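Local structure of uncharacterized protein (Legionella pneumophila subsp. pneumophila str. Philadelphia 1, 4RXV) at residues K48-F60 with S88-S100. The protein is uncharacterized, but its N-terminal fragment belongs to the RavJ peptidase family of the CA clan and is probably a cysteine-peptidase-like domain of a Legionella effector. Sequence-based numbering, arbitrary orientation.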
loop_
_atom_site.group_PDB
_atom_site.type_symbol
_atom_site.label_atom_id
_atom_site.label_comp_id
_atom_site.label_asym_id
_atom_site.label_seq_id
_atom_site.Cartn_x
_atom_site.Cartn_y
_atom_site.Cartn_z
ATOM N N LYS A 48 -19.302 -4.972 10.350
ATOM C CA LYS A 48 -20.347 -5.409 9.434
ATOM C C LYS A 48 -19.848 -6.491 8.468
ATOM O O LYS A 48 -20.551 -7.471 8.219
ATOM C CB LYS A 48 -20.879 -4.201 8.667
ATOM C CG LYS A 48 -21.600 -3.213 9.570
ATOM C CD LYS A 48 -22.080 -1.982 8.838
ATOM C CE LYS A 48 -22.855 -1.083 9.797
ATOM N NZ LYS A 48 -23.572 0.037 9.131
ATOM N N TYR A 49 -18.637 -6.324 7.949
ATOM C CA TYR A 49 -18.040 -7.302 7.058
ATOM C C TYR A 49 -17.859 -8.668 7.718
ATOM O O TYR A 49 -18.176 -9.705 7.122
ATOM C CB TYR A 49 -16.682 -6.764 6.619
ATOM C CG TYR A 49 -15.817 -7.749 5.893
ATOM C CD1 TYR A 49 -15.903 -7.882 4.522
ATOM C CD2 TYR A 49 -14.878 -8.526 6.574
ATOM C CE1 TYR A 49 -15.081 -8.751 3.838
ATOM C CE2 TYR A 49 -14.038 -9.398 5.899
ATOM C CZ TYR A 49 -14.152 -9.516 4.539
ATOM O OH TYR A 49 -13.330 -10.372 3.834
ATOM N N SER A 50 -17.318 -8.653 8.932
ATOM C CA SER A 50 -16.737 -9.852 9.542
ATOM C C SER A 50 -17.745 -10.963 9.727
ATOM O O SER A 50 -17.387 -12.142 9.622
ATOM C CB SER A 50 -16.085 -9.516 10.885
ATOM O OG SER A 50 -17.033 -9.018 11.815
ATOM N N THR A 51 -19.000 -10.590 9.978
ATOM C CA THR A 51 -20.059 -11.559 10.230
ATOM C C THR A 51 -21.065 -11.654 9.091
ATOM O O THR A 51 -22.058 -12.345 9.227
ATOM C CB THR A 51 -20.817 -11.214 11.516
ATOM O OG1 THR A 51 -21.280 -9.854 11.438
ATOM C CG2 THR A 51 -19.903 -11.391 12.713
ATOM N N ASN A 52 -20.805 -10.980 7.975
ATOM C CA ASN A 52 -21.634 -11.118 6.781
ATOM C C ASN A 52 -21.232 -12.414 6.105
ATOM O O ASN A 52 -20.049 -12.678 5.954
ATOM C CB ASN A 52 -21.394 -9.918 5.851
ATOM C CG ASN A 52 -22.360 -9.868 4.685
ATOM O OD1 ASN A 52 -22.499 -10.833 3.931
ATOM N ND2 ASN A 52 -23.022 -8.727 4.517
ATOM N N SER A 53 -22.199 -13.223 5.704
ATOM C CA SER A 53 -21.892 -14.516 5.091
ATOM C C SER A 53 -20.963 -14.401 3.877
ATOM O O SER A 53 -20.159 -15.298 3.604
ATOM C CB SER A 53 -23.181 -15.264 4.719
ATOM O OG SER A 53 -23.893 -14.607 3.678
ATOM N N LEU A 54 -21.035 -13.288 3.161
ATOM C CA LEU A 54 -20.237 -13.153 1.941
ATOM C C LEU A 54 -18.747 -12.992 2.214
ATOM O O LEU A 54 -17.928 -13.231 1.325
ATOM C CB LEU A 54 -20.741 -11.994 1.087
ATOM C CG LEU A 54 -22.135 -12.215 0.506
ATOM C CD1 LEU A 54 -22.642 -10.958 -0.159
ATOM C CD2 LEU A 54 -22.155 -13.389 -0.477
ATOM N N SER A 55 -18.387 -12.600 3.428
ATOM C CA SER A 55 -16.972 -12.491 3.783
ATOM C C SER A 55 -16.278 -13.844 3.861
ATOM O O SER A 55 -15.047 -13.920 3.913
ATOM C CB SER A 55 -16.802 -11.771 5.116
ATOM O OG SER A 55 -17.266 -12.567 6.179
ATOM N N ARG A 56 -17.066 -14.916 3.901
ATOM C CA ARG A 56 -16.505 -16.249 3.992
ATOM C C ARG A 56 -16.633 -16.968 2.662
ATOM O O ARG A 56 -16.745 -18.184 2.629
ATOM C CB ARG A 56 -17.197 -17.016 5.114
ATOM C CG ARG A 56 -16.883 -16.437 6.488
ATOM C CD ARG A 56 -18.033 -15.607 7.038
ATOM N NE ARG A 56 -17.639 -14.906 8.258
ATOM C CZ ARG A 56 -17.393 -15.502 9.423
ATOM N NH1 ARG A 56 -17.494 -16.823 9.545
ATOM N NH2 ARG A 56 -17.039 -14.775 10.474
ATOM N N THR A 57 -16.649 -16.200 1.577
ATOM C CA THR A 57 -16.595 -16.723 0.213
ATOM C C THR A 57 -15.327 -16.191 -0.478
ATOM O O THR A 57 -14.814 -15.130 -0.111
ATOM C CB THR A 57 -17.848 -16.296 -0.592
ATOM O OG1 THR A 57 -17.866 -14.870 -0.757
ATOM C CG2 THR A 57 -19.128 -16.757 0.102
ATOM N N PRO A 58 -14.810 -16.928 -1.481
ATOM C CA PRO A 58 -13.654 -16.392 -2.210
ATOM C C PRO A 58 -14.078 -15.224 -3.102
ATOM O O PRO A 58 -15.186 -15.265 -3.656
ATOM C CB PRO A 58 -13.190 -17.578 -3.069
ATOM C CG PRO A 58 -13.821 -18.785 -2.483
ATOM C CD PRO A 58 -15.108 -18.318 -1.868
ATOM N N PRO A 59 -13.208 -14.218 -3.286
ATOM C CA PRO A 59 -11.829 -14.136 -2.789
ATOM C C PRO A 59 -11.720 -13.485 -1.408
ATOM O O PRO A 59 -10.616 -13.393 -0.876
ATOM C CB PRO A 59 -11.160 -13.230 -3.822
ATOM C CG PRO A 59 -12.246 -12.269 -4.195
ATOM C CD PRO A 59 -13.523 -13.094 -4.184
ATOM N N PHE A 60 -12.839 -13.017 -0.856
ATOM C CA PHE A 60 -12.829 -12.303 0.415
ATOM C C PHE A 60 -12.153 -13.098 1.524
ATOM O O PHE A 60 -11.364 -12.545 2.303
ATOM C CB PHE A 60 -14.256 -11.906 0.804
ATOM C CG PHE A 60 -14.943 -11.138 -0.273
ATOM C CD1 PHE A 60 -14.628 -9.808 -0.504
ATOM C CD2 PHE A 60 -15.833 -11.773 -1.129
ATOM C CE1 PHE A 60 -15.220 -9.124 -1.544
ATOM C CE2 PHE A 60 -16.427 -11.089 -2.151
ATOM C CZ PHE A 60 -16.122 -9.765 -2.361
ATOM N N SER A 88 -17.891 -6.449 -6.718
ATOM C CA SER A 88 -18.809 -7.559 -6.812
ATOM C C SER A 88 -20.108 -7.144 -6.172
ATOM O O SER A 88 -20.306 -5.974 -5.830
ATOM C CB SER A 88 -18.257 -8.786 -6.091
ATOM O OG SER A 88 -18.394 -8.643 -4.690
ATOM N N SER A 89 -20.993 -8.118 -6.017
ATOM C CA SER A 89 -22.281 -7.912 -5.382
ATOM C C SER A 89 -22.159 -7.561 -3.898
ATOM O O SER A 89 -23.069 -6.965 -3.326
ATOM C CB SER A 89 -23.115 -9.181 -5.527
ATOM O OG SER A 89 -22.950 -9.736 -6.824
ATOM N N PHE A 90 -21.042 -7.925 -3.277
ATOM C CA PHE A 90 -20.858 -7.699 -1.851
ATOM C C PHE A 90 -20.651 -6.205 -1.596
ATOM O O PHE A 90 -19.649 -5.620 -2.041
ATOM C CB PHE A 90 -19.653 -8.518 -1.365
ATOM C CG PHE A 90 -19.473 -8.579 0.136
ATOM C CD1 PHE A 90 -20.397 -8.074 1.033
ATOM C CD2 PHE A 90 -18.338 -9.175 0.641
ATOM C CE1 PHE A 90 -20.171 -8.171 2.415
ATOM C CE2 PHE A 90 -18.117 -9.263 1.994
ATOM C CZ PHE A 90 -19.027 -8.763 2.885
ATOM N N LYS A 91 -21.617 -5.591 -0.915
ATOM C CA LYS A 91 -21.576 -4.179 -0.512
ATOM C C LYS A 91 -21.837 -4.010 0.984
ATOM O O LYS A 91 -22.570 -4.809 1.582
ATOM C CB LYS A 91 -22.665 -3.377 -1.210
ATOM C CG LYS A 91 -22.777 -3.562 -2.686
ATOM C CD LYS A 91 -24.040 -2.855 -3.140
ATOM C CE LYS A 91 -25.005 -3.728 -3.912
ATOM N NZ LYS A 91 -26.297 -3.803 -3.185
ATOM N N ILE A 92 -21.274 -2.950 1.559
ATOM C CA ILE A 92 -21.511 -2.515 2.925
ATOM C C ILE A 92 -21.804 -1.012 2.859
ATOM O O ILE A 92 -21.082 -0.246 2.209
ATOM C CB ILE A 92 -20.290 -2.804 3.829
ATOM C CG1 ILE A 92 -20.074 -4.315 3.945
ATOM C CG2 ILE A 92 -20.439 -2.146 5.215
ATOM C CD1 ILE A 92 -18.796 -4.695 4.640
ATOM N N ASP A 93 -22.884 -0.600 3.516
ATOM C CA ASP A 93 -23.346 0.785 3.463
ATOM C C ASP A 93 -23.405 1.298 2.021
ATOM O O ASP A 93 -23.040 2.442 1.730
ATOM C CB ASP A 93 -22.457 1.685 4.322
ATOM C CG ASP A 93 -22.514 1.327 5.795
ATOM O OD1 ASP A 93 -23.561 0.814 6.243
ATOM O OD2 ASP A 93 -21.512 1.559 6.504
ATOM N N GLY A 94 -23.856 0.432 1.120
ATOM C CA GLY A 94 -24.013 0.784 -0.280
ATOM C C GLY A 94 -22.730 0.907 -1.078
ATOM O O GLY A 94 -22.765 1.314 -2.237
ATOM N N GLU A 95 -21.607 0.534 -0.465
ATOM C CA GLU A 95 -20.300 0.647 -1.098
ATOM C C GLU A 95 -19.689 -0.738 -1.323
ATOM O O GLU A 95 -19.614 -1.566 -0.407
ATOM C CB GLU A 95 -19.364 1.492 -0.228
ATOM C CG GLU A 95 -19.869 2.907 0.042
ATOM C CD GLU A 95 -19.034 3.655 1.068
ATOM O OE1 GLU A 95 -18.322 3.002 1.860
ATOM O OE2 GLU A 95 -19.093 4.902 1.086
ATOM N N ALA A 96 -19.238 -0.993 -2.545
ATOM C CA ALA A 96 -18.636 -2.274 -2.868
ATOM C C ALA A 96 -17.464 -2.557 -1.946
ATOM O O ALA A 96 -16.607 -1.713 -1.722
ATOM C CB ALA A 96 -18.178 -2.306 -4.307
ATOM N N VAL A 97 -17.412 -3.789 -1.467
ATOM C CA VAL A 97 -16.377 -4.230 -0.548
ATOM C C VAL A 97 -15.052 -4.524 -1.255
ATOM O O VAL A 97 -14.994 -5.277 -2.228
ATOM C CB VAL A 97 -16.859 -5.488 0.187
ATOM C CG1 VAL A 97 -15.751 -6.124 1.001
ATOM C CG2 VAL A 97 -18.016 -5.138 1.087
ATOM N N ARG A 98 -13.992 -3.926 -0.718
ATOM C CA ARG A 98 -12.596 -4.273 -1.011
ATOM C C ARG A 98 -11.944 -4.587 0.320
ATOM O O ARG A 98 -12.319 -3.979 1.323
ATOM C CB ARG A 98 -11.883 -3.120 -1.719
ATOM C CG ARG A 98 -12.529 -2.742 -3.058
ATOM C CD ARG A 98 -11.774 -1.589 -3.742
ATOM N NE ARG A 98 -11.919 -0.385 -2.949
ATOM C CZ ARG A 98 -11.167 0.709 -3.062
ATOM N NH1 ARG A 98 -10.204 0.809 -3.978
ATOM N NH2 ARG A 98 -11.394 1.722 -2.242
ATOM N N VAL A 99 -11.000 -5.522 0.334
ATOM C CA VAL A 99 -10.438 -6.005 1.585
ATOM C C VAL A 99 -8.933 -6.085 1.516
ATOM O O VAL A 99 -8.385 -6.589 0.555
ATOM C CB VAL A 99 -10.958 -7.426 1.915
ATOM C CG1 VAL A 99 -10.438 -7.880 3.288
ATOM C CG2 VAL A 99 -12.460 -7.511 1.852
ATOM N N SER A 100 -8.271 -5.665 2.593
ATOM C CA SER A 100 -6.840 -5.913 2.746
ATOM C C SER A 100 -6.456 -5.887 4.232
ATOM O O SER A 100 -7.328 -5.851 5.113
ATOM C CB SER A 100 -6.016 -4.940 1.906
ATOM O OG SER A 100 -4.702 -5.395 1.747
#
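Leu54 CB lies over one face of the Phe90 ring, 3.7 Å from the ring centroid and 9° off its normal, a CH-pi contact. Val97 CG2, from the same hairpin as Phe90, covers the opposite face. Phe60 meets the edge of Phe90 in an edge-to-face pair: CD2 of Phe90 sits over the centre of the Phe60 ring, with the planes at 83°. Tyr49 completes the aromatic cluster differently. It meets Phe90 rim to rim, Tyr49 CE1 to Phe90 CE2 being 3.6 Å, with neither ring over the other. The far rim of Phe90 reaches the amide of Asn52.

With CG anti to the backbone N (chi1 170°), Tyr49 also brings CE1 to 3.5 Å from Val99 CG2. Its CB packs on Ile92 CD1. At the solvent-exposed end, the extended Lys48 chain passes Ile92 CG2, and NZ forms a salt bridge of 3.0 Å to Asp93 OD1, on the syn lone pair.

Two side-chain turns sit beside the aromatic cluster: Asn52 OD1 accepts from Leu54 N in an Asx turn, and Ser88 OG accepts from Phe90 N in an ST turn. A type I' turn from Ile92 to Glu95 closes the hairpin.

The contact joins the end of helix 37-50, the following loop and the start of helix 60-64 to this hairpin. Val22 of strand 22-23 touches Tyr49, Val97 and Val99, and Trp63 stacks edge-to-face with Phe60.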